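Local structure of septation protein imp2 (Schizosaccharomyces pombe, 5C1F) at residues K79-N84 with C244-K249; S93-D98 with T230-R235; T105-S110 with E216-F221. The protein serves as a membrane-binding cytoskeletal anchor in cytokinesis, required for normal septation and involved in disassembly of the medial ring. All blocks are in the same frame, centred on the assembly; numbering follows the deposited sequence. Where two conformers were deposited one is given.

Contact 1 (K79-N84 with C244-K249); sequences KAEVDN and CERIRK
Glu81 and Ile247 sit level with each other, CA atoms 7.1 Å apart, where segments 79-84 and 244-249 run almost exactly antiparallel at 171° with their axes 9.5 Å apart. They belong to helices 69-155 and 162-252, two of the long helices of the F-BAR bundle. Glu81 does most of the work. Its CB rests on Ile247 CG1 at 3.7 Å, the two side chains lying alongside and pointing opposite ways, and beyond CG the chain turns away from the isoleucine: the bend at chi2 (-60°) delivers the carboxylate to Arg246. This salt bridge is side-on and two-pronged. Arg246 NE gives a nearly straight bond to Glu81 OE2 at 2.9 Å, with the acceptor lying in the guanidinium plane, while Arg246 NH2 reaches Glu81 OE1 at 3.0 Å on the syn side but tilted out of the carboxylate plane, in a less straight bond. The two flat groups are twisted 53° apart, so the pairing is not coplanar, and NE approaches OE2 from above the carboxylate plane. Being buried, Glu81 probably depends on such donors to stay charged. Arg246 lies on the exposed side, Ile247 on the buried side, where it also packs on Thr230 of the second subunit. Arg248 of the same helix hydrogen-bonds to Thr230 and Ser234 of that subunit, so this helix serves the dimer as well as the hairpin. A turn along from Glu81, Asn84 ND2 donates to Glu81 OE1 at 3.0 Å, coming from the face of the carboxylate opposite to Arg246 NH2.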
loop_
_atom_site.group_PDB
_atom_site.type_symbol
_atom_site.label_atom_id
_atom_site.label_comp_id
_atom_site.label_asym_id
_atom_site.label_seq_id
_atom_site.Cartn_x
_atom_site.Cartn_y
_atom_site.Cartn_z
ATOM N N LYS A 79 12.746 2.979 -10.900
ATOM C CA LYS A 79 12.778 1.705 -10.191
ATOM C C LYS A 79 13.418 1.862 -8.819
ATOM O O LYS A 79 12.988 1.241 -7.851
ATOM C CB LYS A 79 13.529 0.656 -11.009
ATOM C CG LYS A 79 13.097 -0.766 -10.717
ATOM C CD LYS A 79 13.523 -1.716 -11.830
ATOM C CE LYS A 79 15.030 -1.690 -12.015
ATOM N NZ LYS A 79 15.694 -2.170 -10.768
ATOM N N ALA A 80 14.444 2.698 -8.741
ATOM C CA ALA A 80 15.085 2.996 -7.468
ATOM C C ALA A 80 14.144 3.759 -6.540
ATOM O O ALA A 80 14.186 3.580 -5.324
ATOM C CB ALA A 80 16.362 3.791 -7.690
ATOM N N GLU A 81 13.291 4.606 -7.109
ATOM C CA GLU A 81 12.396 5.411 -6.287
ATOM C C GLU A 81 11.161 4.623 -5.867
ATOM O O GLU A 81 10.582 4.888 -4.811
ATOM C CB GLU A 81 11.995 6.701 -7.011
ATOM C CG GLU A 81 13.124 7.731 -7.127
ATOM C CD GLU A 81 13.672 8.194 -5.774
ATOM O OE1 GLU A 81 13.039 7.926 -4.729
ATOM O OE2 GLU A 81 14.746 8.835 -5.756
ATOM N N VAL A 82 10.762 3.654 -6.687
ATOM C CA VAL A 82 9.712 2.721 -6.291
ATOM C C VAL A 82 10.235 1.867 -5.134
ATOM O O VAL A 82 9.491 1.525 -4.209
ATOM C CB VAL A 82 9.260 1.836 -7.477
ATOM C CG1 VAL A 82 8.488 0.615 -6.994
ATOM C CG2 VAL A 82 8.422 2.651 -8.453
ATOM N N ASP A 83 11.529 1.553 -5.177
ATOM C CA ASP A 83 12.184 0.826 -4.095
ATOM C C ASP A 83 12.213 1.670 -2.823
ATOM O O ASP A 83 11.986 1.157 -1.727
ATOM C CB ASP A 83 13.604 0.423 -4.500
ATOM C CG ASP A 83 14.192 -0.649 -3.595
ATOM O OD1 ASP A 83 13.420 -1.344 -2.900
ATOM O OD2 ASP A 83 15.431 -0.802 -3.589
ATOM N N ASN A 84 12.483 2.965 -2.971
ATOM C CA ASN A 84 12.474 3.874 -1.827
ATOM C C ASN A 84 11.086 3.969 -1.205
ATOM O O ASN A 84 10.939 4.106 0.006
ATOM C CB ASN A 84 12.961 5.264 -2.231
ATOM C CG ASN A 84 14.467 5.336 -2.353
ATOM O OD1 ASN A 84 15.188 4.566 -1.714
ATOM N ND2 ASN A 84 14.953 6.263 -3.171
ATOM N N CYS A 244 8.196 10.572 -5.836
ATOM C CA CYS A 244 7.584 10.885 -7.122
ATOM C C CYS A 244 8.172 12.154 -7.711
ATOM O O CYS A 244 8.404 12.237 -8.914
ATOM C CB CYS A 244 6.072 11.039 -6.980
ATOM S SG CYS A 244 5.223 9.495 -6.646
ATOM N N GLU A 245 8.406 13.138 -6.849
ATOM C CA GLU A 245 8.935 14.419 -7.285
ATOM C C GLU A 245 10.338 14.243 -7.848
ATOM O O GLU A 245 10.707 14.885 -8.830
ATOM C CB GLU A 245 8.940 15.422 -6.131
ATOM C CG GLU A 245 9.014 16.871 -6.584
ATOM C CD GLU A 245 7.750 17.326 -7.290
ATOM O OE1 GLU A 245 6.665 17.269 -6.669
ATOM O OE2 GLU A 245 7.838 17.737 -8.467
ATOM N N ARG A 246 11.117 13.356 -7.234
ATOM C CA ARG A 246 12.469 13.092 -7.712
ATOM C C ARG A 246 12.446 12.403 -9.082
ATOM O O ARG A 246 13.312 12.656 -9.921
ATOM C CB ARG A 246 13.251 12.258 -6.692
ATOM C CG ARG A 246 13.593 13.031 -5.416
ATOM C CD ARG A 246 14.595 12.298 -4.519
ATOM N NE ARG A 246 14.063 11.053 -3.969
ATOM C CZ ARG A 246 13.384 10.963 -2.829
ATOM N NH1 ARG A 246 13.142 12.051 -2.109
ATOM N NH2 ARG A 246 12.943 9.784 -2.411
ATOM N N ILE A 247 11.448 11.553 -9.317
ATOM C CA ILE A 247 11.288 10.928 -10.628
ATOM C C ILE A 247 11.006 12.000 -11.679
ATOM O O ILE A 247 11.625 12.019 -12.743
ATOM C CB ILE A 247 10.153 9.882 -10.644
ATOM C CG1 ILE A 247 10.466 8.739 -9.677
ATOM C CG2 ILE A 247 9.955 9.340 -12.049
ATOM C CD1 ILE A 247 9.330 7.748 -9.493
ATOM N N ARG A 248 10.086 12.907 -11.358
ATOM C CA ARG A 248 9.730 13.995 -12.265
ATOM C C ARG A 248 10.906 14.920 -12.553
ATOM O O ARG A 248 11.066 15.382 -13.677
ATOM C CB ARG A 248 8.564 14.806 -11.697
ATOM C CG ARG A 248 7.259 14.042 -11.661
ATOM C CD ARG A 248 6.080 14.967 -11.422
ATOM N NE ARG A 248 5.918 15.312 -10.016
ATOM C CZ ARG A 248 5.197 14.599 -9.156
ATOM N NH1 ARG A 248 4.577 13.497 -9.563
ATOM N NH2 ARG A 248 5.093 14.986 -7.892
ATOM N N LYS A 249 11.727 15.190 -11.540
ATOM C CA LYS A 249 12.888 16.060 -11.721
ATOM C C LYS A 249 13.881 15.417 -12.676
ATOM O O LYS A 249 14.486 16.093 -13.502
ATOM C CB LYS A 249 13.567 16.369 -10.385
ATOM C CG LYS A 249 12.735 17.242 -9.469
ATOM C CD LYS A 249 12.334 18.537 -10.156
ATOM C CE LYS A 249 11.413 19.364 -9.272
ATOM N NZ LYS A 249 10.987 20.622 -9.944
#

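Contact 2 (S93-D98 with T230-R235); sequences SQLLQD and TLLISR
No ring, amide or guanidinium takes part where Leu95 and Leu96 meet Leu232; methyl groups carry the contact. It is a piece of the antiparallel helix packing in the F-BAR bundle, between helix 69-155 and helix 162-252, and no hydrogen bond crosses it. Leu232 points toward segment 93-98 and divides its two methyls between neighbouring leucines. Its CD2 touches Leu95 CD1 at 3.7 Å and lies almost as near to Leu95 CB, at 3.8 Å. The other methyl, CD1, meets Leu96 CD2 at 3.8 Å. The approaches differ: Leu95 crosses Leu232 at a slant, whereas Leu96 and Leu232 pass side by side, each heading for the other's helix. With CG beside the backbone N (chi1 -77°), Leu96 turns its CD2 back to Leu232 although its CB sets off to one side. The closest CA atoms of the two segments, those of Leu96 and Leu232, are 7.4 Å apart.

Next to the leucines, Ile233 packs on Arg44 of helix 18-59 in the same chain and on Cys244 of the second subunit. Separately, Gln97 ties helix 69-155 to helix 18-59 through a hydrogen bond from its NE2 to Glu49. Back at the leucines, Leu232 CD1 also comes to 3.9 Å from the backbone oxygen Leu95 O.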
loop_
_atom_site.group_PDB
_atom_site.type_symbol
_atom_site.label_atom_id
_atom_site.label_comp_id
_atom_site.label_asym_id
_atom_site.label_seq_id
_atom_site.Cartn_x
_atom_site.Cartn_y
_atom_site.Cartn_z
ATOM N N SER A 93 4.861 0.187 8.179
ATOM C CA SER A 93 4.152 -0.990 8.673
ATOM C C SER A 93 4.738 -1.451 10.004
ATOM O O SER A 93 4.009 -1.919 10.880
ATOM C CB SER A 93 4.198 -2.128 7.651
ATOM O OG SER A 93 5.490 -2.703 7.571
ATOM N N GLN A 94 6.051 -1.301 10.161
ATOM C CA GLN A 94 6.712 -1.668 11.412
ATOM C C GLN A 94 6.296 -0.732 12.545
ATOM O O GLN A 94 6.115 -1.164 13.679
ATOM C CB GLN A 94 8.234 -1.657 11.247
ATOM C CG GLN A 94 8.762 -2.775 10.356
ATOM C CD GLN A 94 10.218 -2.577 9.956
ATOM O OE1 GLN A 94 10.805 -1.521 10.199
ATOM N NE2 GLN A 94 10.805 -3.593 9.336
ATOM N N LEU A 95 6.146 0.550 12.235
ATOM C CA LEU A 95 5.692 1.517 13.227
ATOM C C LEU A 95 4.203 1.332 13.534
ATOM O O LEU A 95 3.765 1.540 14.669
ATOM C CB LEU A 95 5.970 2.946 12.753
ATOM C CG LEU A 95 7.454 3.314 12.599
ATOM C CD1 LEU A 95 7.621 4.666 11.915
ATOM C CD2 LEU A 95 8.158 3.305 13.949
ATOM N N LEU A 96 3.427 0.937 12.527
ATOM C CA LEU A 96 2.013 0.646 12.740
ATOM C C LEU A 96 1.857 -0.504 13.729
ATOM O O LEU A 96 0.913 -0.534 14.521
ATOM C CB LEU A 96 1.315 0.306 11.421
ATOM C CG LEU A 96 0.965 1.464 10.484
ATOM C CD1 LEU A 96 0.329 0.948 9.199
ATOM C CD2 LEU A 96 0.048 2.466 11.171
ATOM N N GLN A 97 2.789 -1.449 13.683
ATOM C CA GLN A 97 2.762 -2.576 14.602
ATOM C C GLN A 97 3.246 -2.175 15.990
ATOM O O GLN A 97 2.588 -2.466 16.984
ATOM C CB GLN A 97 3.599 -3.736 14.057
ATOM C CG GLN A 97 2.809 -4.640 13.126
ATOM C CD GLN A 97 3.677 -5.412 12.150
ATOM O OE1 GLN A 97 4.906 -5.384 12.233
ATOM N NE2 GLN A 97 3.037 -6.107 11.212
ATOM N N ASP A 98 4.382 -1.489 16.052
ATOM C CA ASP A 98 5.010 -1.168 17.331
ATOM C C ASP A 98 4.347 -0.008 18.070
ATOM O O ASP A 98 4.125 -0.090 19.278
ATOM C CB ASP A 98 6.494 -0.860 17.123
ATOM C CG ASP A 98 7.258 -2.041 16.563
ATOM O OD1 ASP A 98 6.844 -3.190 16.826
ATOM O OD2 ASP A 98 8.265 -1.824 15.855
ATOM N N THR A 230 -2.617 8.531 12.187
ATOM C CA THR A 230 -2.707 9.512 11.103
ATOM C C THR A 230 -1.359 10.149 10.787
ATOM O O THR A 230 -1.078 10.488 9.635
ATOM C CB THR A 230 -3.706 10.640 11.427
ATOM O OG1 THR A 230 -3.163 11.493 12.445
ATOM C CG2 THR A 230 -5.034 10.065 11.884
ATOM N N LEU A 231 -0.533 10.324 11.814
ATOM C CA LEU A 231 0.792 10.898 11.630
ATOM C C LEU A 231 1.655 9.970 10.789
ATOM O O LEU A 231 2.388 10.414 9.904
ATOM C CB LEU A 231 1.463 11.160 12.977
ATOM C CG LEU A 231 0.858 12.264 13.840
ATOM C CD1 LEU A 231 1.694 12.461 15.091
ATOM C CD2 LEU A 231 0.749 13.557 13.048
ATOM N N LEU A 232 1.556 8.677 11.077
ATOM C CA LEU A 232 2.290 7.661 10.336
ATOM C C LEU A 232 1.867 7.602 8.868
ATOM O O LEU A 232 2.713 7.493 7.983
ATOM C CB LEU A 232 2.106 6.290 10.995
ATOM C CG LEU A 232 2.806 6.135 12.344
ATOM C CD1 LEU A 232 2.513 4.770 12.966
ATOM C CD2 LEU A 232 4.307 6.356 12.179
ATOM N N ILE A 233 0.565 7.683 8.605
ATOM C CA ILE A 233 0.079 7.620 7.227
ATOM C C ILE A 233 0.440 8.891 6.455
ATOM O O ILE A 233 0.817 8.833 5.284
ATOM C CB ILE A 233 -1.453 7.403 7.161
ATOM C CG1 ILE A 233 -1.854 6.114 7.881
ATOM C CG2 ILE A 233 -1.924 7.354 5.719
ATOM C CD1 ILE A 233 -1.294 4.857 7.252
ATOM N N SER A 234 0.319 10.040 7.111
ATOM C CA SER A 234 0.702 11.303 6.490
ATOM C C SER A 234 2.195 11.316 6.158
ATOM O O SER A 234 2.601 11.871 5.139
ATOM C CB SER A 234 0.353 12.485 7.397
ATOM O OG SER A 234 -1.046 12.705 7.442
ATOM N N ARG A 235 3.002 10.699 7.020
ATOM C CA ARG A 235 4.439 10.579 6.780
ATOM C C ARG A 235 4.688 9.712 5.551
ATOM O O ARG A 235 5.562 10.004 4.736
ATOM C CB ARG A 235 5.147 9.988 8.004
ATOM C CG ARG A 235 6.647 9.774 7.831
ATOM C CD ARG A 235 7.401 11.092 7.640
ATOM N NE ARG A 235 8.845 10.888 7.520
ATOM C CZ ARG A 235 9.718 11.844 7.211
ATOM N NH1 ARG A 235 9.301 13.082 6.982
ATOM N NH2 ARG A 235 11.013 11.563 7.128
#

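Contact 3 (T105-S110 with E216-F221)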
loop_
_atom_site.group_PDB
_atom_site.type_symbol
_atom_site.label_atom_id
_atom_site.label_comp_id
_atom_site.label_asym_id
_atom_site.label_seq_id
_atom_site.Cartn_x
_atom_site.Cartn_y
_atom_site.Cartn_z
ATOM N N THR A 105 -1.805 -3.457 23.024
ATOM C CA THR A 105 -1.324 -4.648 23.718
ATOM C C THR A 105 -0.719 -4.280 25.067
ATOM O O THR A 105 -0.998 -4.925 26.078
ATOM C CB THR A 105 -0.279 -5.410 22.882
ATOM O OG1 THR A 105 -0.865 -5.830 21.644
ATOM C CG2 THR A 105 0.225 -6.630 23.639
ATOM N N ARG A 106 0.103 -3.233 25.071
ATOM C CA ARG A 106 0.738 -2.751 26.292
ATOM C C ARG A 106 -0.296 -2.161 27.249
ATOM O O ARG A 106 -0.126 -2.209 28.465
ATOM C CB ARG A 106 1.822 -1.713 25.964
ATOM C CG ARG A 106 3.009 -2.285 25.183
ATOM C CD ARG A 106 4.136 -1.267 24.985
ATOM N NE ARG A 106 3.729 -0.120 24.175
ATOM C CZ ARG A 106 3.962 0.006 22.870
ATOM N NH1 ARG A 106 3.552 1.090 22.228
ATOM N NH2 ARG A 106 4.607 -0.946 22.206
ATOM N N TYR A 107 -1.374 -1.615 26.695
ATOM C CA TYR A 107 -2.460 -1.074 27.501
ATOM C C TYR A 107 -3.219 -2.198 28.202
ATOM O O TYR A 107 -3.546 -2.092 29.384
ATOM C CB TYR A 107 -3.427 -0.247 26.649
ATOM C CG TYR A 107 -4.533 0.375 27.470
ATOM C CD1 TYR A 107 -4.366 1.617 28.062
ATOM C CD2 TYR A 107 -5.736 -0.294 27.677
ATOM C CE1 TYR A 107 -5.367 2.185 28.827
ATOM C CE2 TYR A 107 -6.741 0.263 28.442
ATOM C CZ TYR A 107 -6.553 1.504 29.014
ATOM O OH TYR A 107 -7.550 2.067 29.776
ATOM N N ALA A 108 -3.497 -3.271 27.468
ATOM C CA ALA A 108 -4.218 -4.409 28.026
ATOM C C ALA A 108 -3.415 -5.078 29.134
ATOM O O ALA A 108 -3.983 -5.636 30.071
ATOM C CB ALA A 108 -4.551 -5.414 26.936
ATOM N N ALA A 109 -2.091 -5.020 29.021
ATOM C CA ALA A 109 -1.214 -5.591 30.033
ATOM C C ALA A 109 -1.174 -4.699 31.268
ATOM O O ALA A 109 -1.161 -5.183 32.402
ATOM C CB ALA A 109 0.185 -5.792 29.476
ATOM N N SER A 110 -1.155 -3.391 31.040
ATOM C CA SER A 110 -1.140 -2.429 32.132
ATOM C C SER A 110 -2.473 -2.429 32.875
ATOM O O SER A 110 -2.507 -2.352 34.102
ATOM C CB SER A 110 -0.827 -1.028 31.606
ATOM O OG SER A 110 -0.845 -0.075 32.655
ATOM N N GLU A 216 -10.332 8.463 32.387
ATOM C CA GLU A 216 -9.828 9.672 31.746
ATOM C C GLU A 216 -8.557 9.398 30.941
ATOM O O GLU A 216 -8.382 9.935 29.849
ATOM C CB GLU A 216 -9.569 10.757 32.789
ATOM C CG GLU A 216 -10.833 11.298 33.429
ATOM C CD GLU A 216 -10.545 12.270 34.553
ATOM O OE1 GLU A 216 -9.356 12.481 34.871
ATOM O OE2 GLU A 216 -11.512 12.823 35.117
ATOM N N GLU A 217 -7.677 8.559 31.478
ATOM C CA GLU A 217 -6.457 8.191 30.770
ATOM C C GLU A 217 -6.769 7.316 29.563
ATOM O O GLU A 217 -6.097 7.397 28.534
ATOM C CB GLU A 217 -5.488 7.465 31.700
ATOM C CG GLU A 217 -4.950 8.318 32.830
ATOM C CD GLU A 217 -4.271 7.489 33.897
ATOM O OE1 GLU A 217 -3.944 6.314 33.621
ATOM O OE2 GLU A 217 -4.072 8.009 35.017
ATOM N N ARG A 218 -7.790 6.474 29.701
ATOM C CA ARG A 218 -8.190 5.569 28.630
ATOM C C ARG A 218 -8.573 6.341 27.378
ATOM O O ARG A 218 -8.186 5.976 26.269
ATOM C CB ARG A 218 -9.361 4.693 29.073
ATOM C CG ARG A 218 -9.803 3.676 28.038
ATOM C CD ARG A 218 -11.109 3.008 28.437
ATOM N NE ARG A 218 -12.251 3.907 28.292
ATOM C CZ ARG A 218 -12.971 4.025 27.179
ATOM N NH1 ARG A 218 -12.668 3.299 26.110
ATOM N NH2 ARG A 218 -13.993 4.867 27.135
ATOM N N ARG A 219 -9.329 7.416 27.567
ATOM C CA ARG A 219 -9.817 8.204 26.447
ATOM C C ARG A 219 -8.699 9.029 25.818
ATOM O O ARG A 219 -8.657 9.194 24.598
ATOM C CB ARG A 219 -10.972 9.101 26.896
ATOM C CG ARG A 219 -12.183 8.302 27.359
ATOM C CD ARG A 219 -13.400 9.172 27.609
ATOM N NE ARG A 219 -14.557 8.357 27.972
ATOM C CZ ARG A 219 -15.525 8.008 27.131
ATOM N NH1 ARG A 219 -15.492 8.416 25.869
ATOM N NH2 ARG A 219 -16.532 7.257 27.555
ATOM N N HIS A 220 -7.793 9.540 26.646
ATOM C CA HIS A 220 -6.617 10.230 26.128
ATOM C C HIS A 220 -5.744 9.254 25.349
ATOM O O HIS A 220 -5.205 9.594 24.296
ATOM C CB HIS A 220 -5.813 10.873 27.257
ATOM C CG HIS A 220 -6.393 12.161 27.756
ATOM N ND1 HIS A 220 -6.413 13.310 26.999
ATOM C CD2 HIS A 220 -6.963 12.481 28.944
ATOM C CE1 HIS A 220 -6.976 14.285 27.695
ATOM N NE2 HIS A 220 -7.318 13.807 28.877
ATOM N N PHE A 221 -5.615 8.039 25.873
ATOM C CA PHE A 221 -4.816 7.011 25.219
ATOM C C PHE A 221 -5.350 6.693 23.824
ATOM O O PHE A 221 -4.602 6.700 22.847
ATOM C CB PHE A 221 -4.775 5.737 26.066
ATOM C CG PHE A 221 -4.321 4.524 25.306
ATOM C CD1 PHE A 221 -2.981 4.341 25.003
ATOM C CD2 PHE A 221 -5.236 3.572 24.881
ATOM C CE1 PHE A 221 -2.562 3.226 24.294
ATOM C CE2 PHE A 221 -4.824 2.458 24.170
ATOM C CZ PHE A 221 -3.486 2.286 23.876
#
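An aromatic pair joins helices 69-155 and 162-252 in this part of the F-BAR helical bundle: the rings of Tyr107 and Phe221 form an offset stack, with centroids 4.7 Å apart and planes only 15° from parallel. Tyr107 CD1 lies 3.8 Å from Phe221 CD2, over one face of the phenylalanine ring and displaced toward its rim. The overlap runs back along the tyrosine, since Phe221 CZ reaches Tyr107 CB at 3.8 Å. Both rings leave their helices on the side away from the backbone N (chi1 -178° for Tyr107, 163° for Phe221), which brings them together between the two helices. Tyr107 stretches further, past the phenylalanine to the aliphatic stem of Arg218.

That arginine meets the tyrosine only with its stem. Its guanidinium leads away from Tyr107, salt-bridged to Glu67 of the second subunit and to Glu215 of its own helix, so its polar end works at the dimer interface. Asn34 of helix 18-59 packs against Tyr107, adding a third helix to the site. At the far end of the tyrosine, the hydroxyl oxygen OH sits 3.3 Å from both CB and CG of Arg218.

From the N terminus the chain passes through helix 18-59 and enters helix 69-155, which supplies the first segment of each contact in order: 79-84, 93-98, 105-110. It then turns and returns along helix 162-252, which meets them in reverse. Contact 1 therefore closes the longest loop, contact 2 nests within it and contact 3 within both; none cross. The three are spaced along one antiparallel helical hairpin, with centres about 21 Å apart from contact 1 to contact 2 and about 19 Å from contact 2 to contact 3. The latter two come together where one modelled conformer of Arg106 probably hydrogen-bonds to Asp98 O. All three border helix 18-59 and the second subunit.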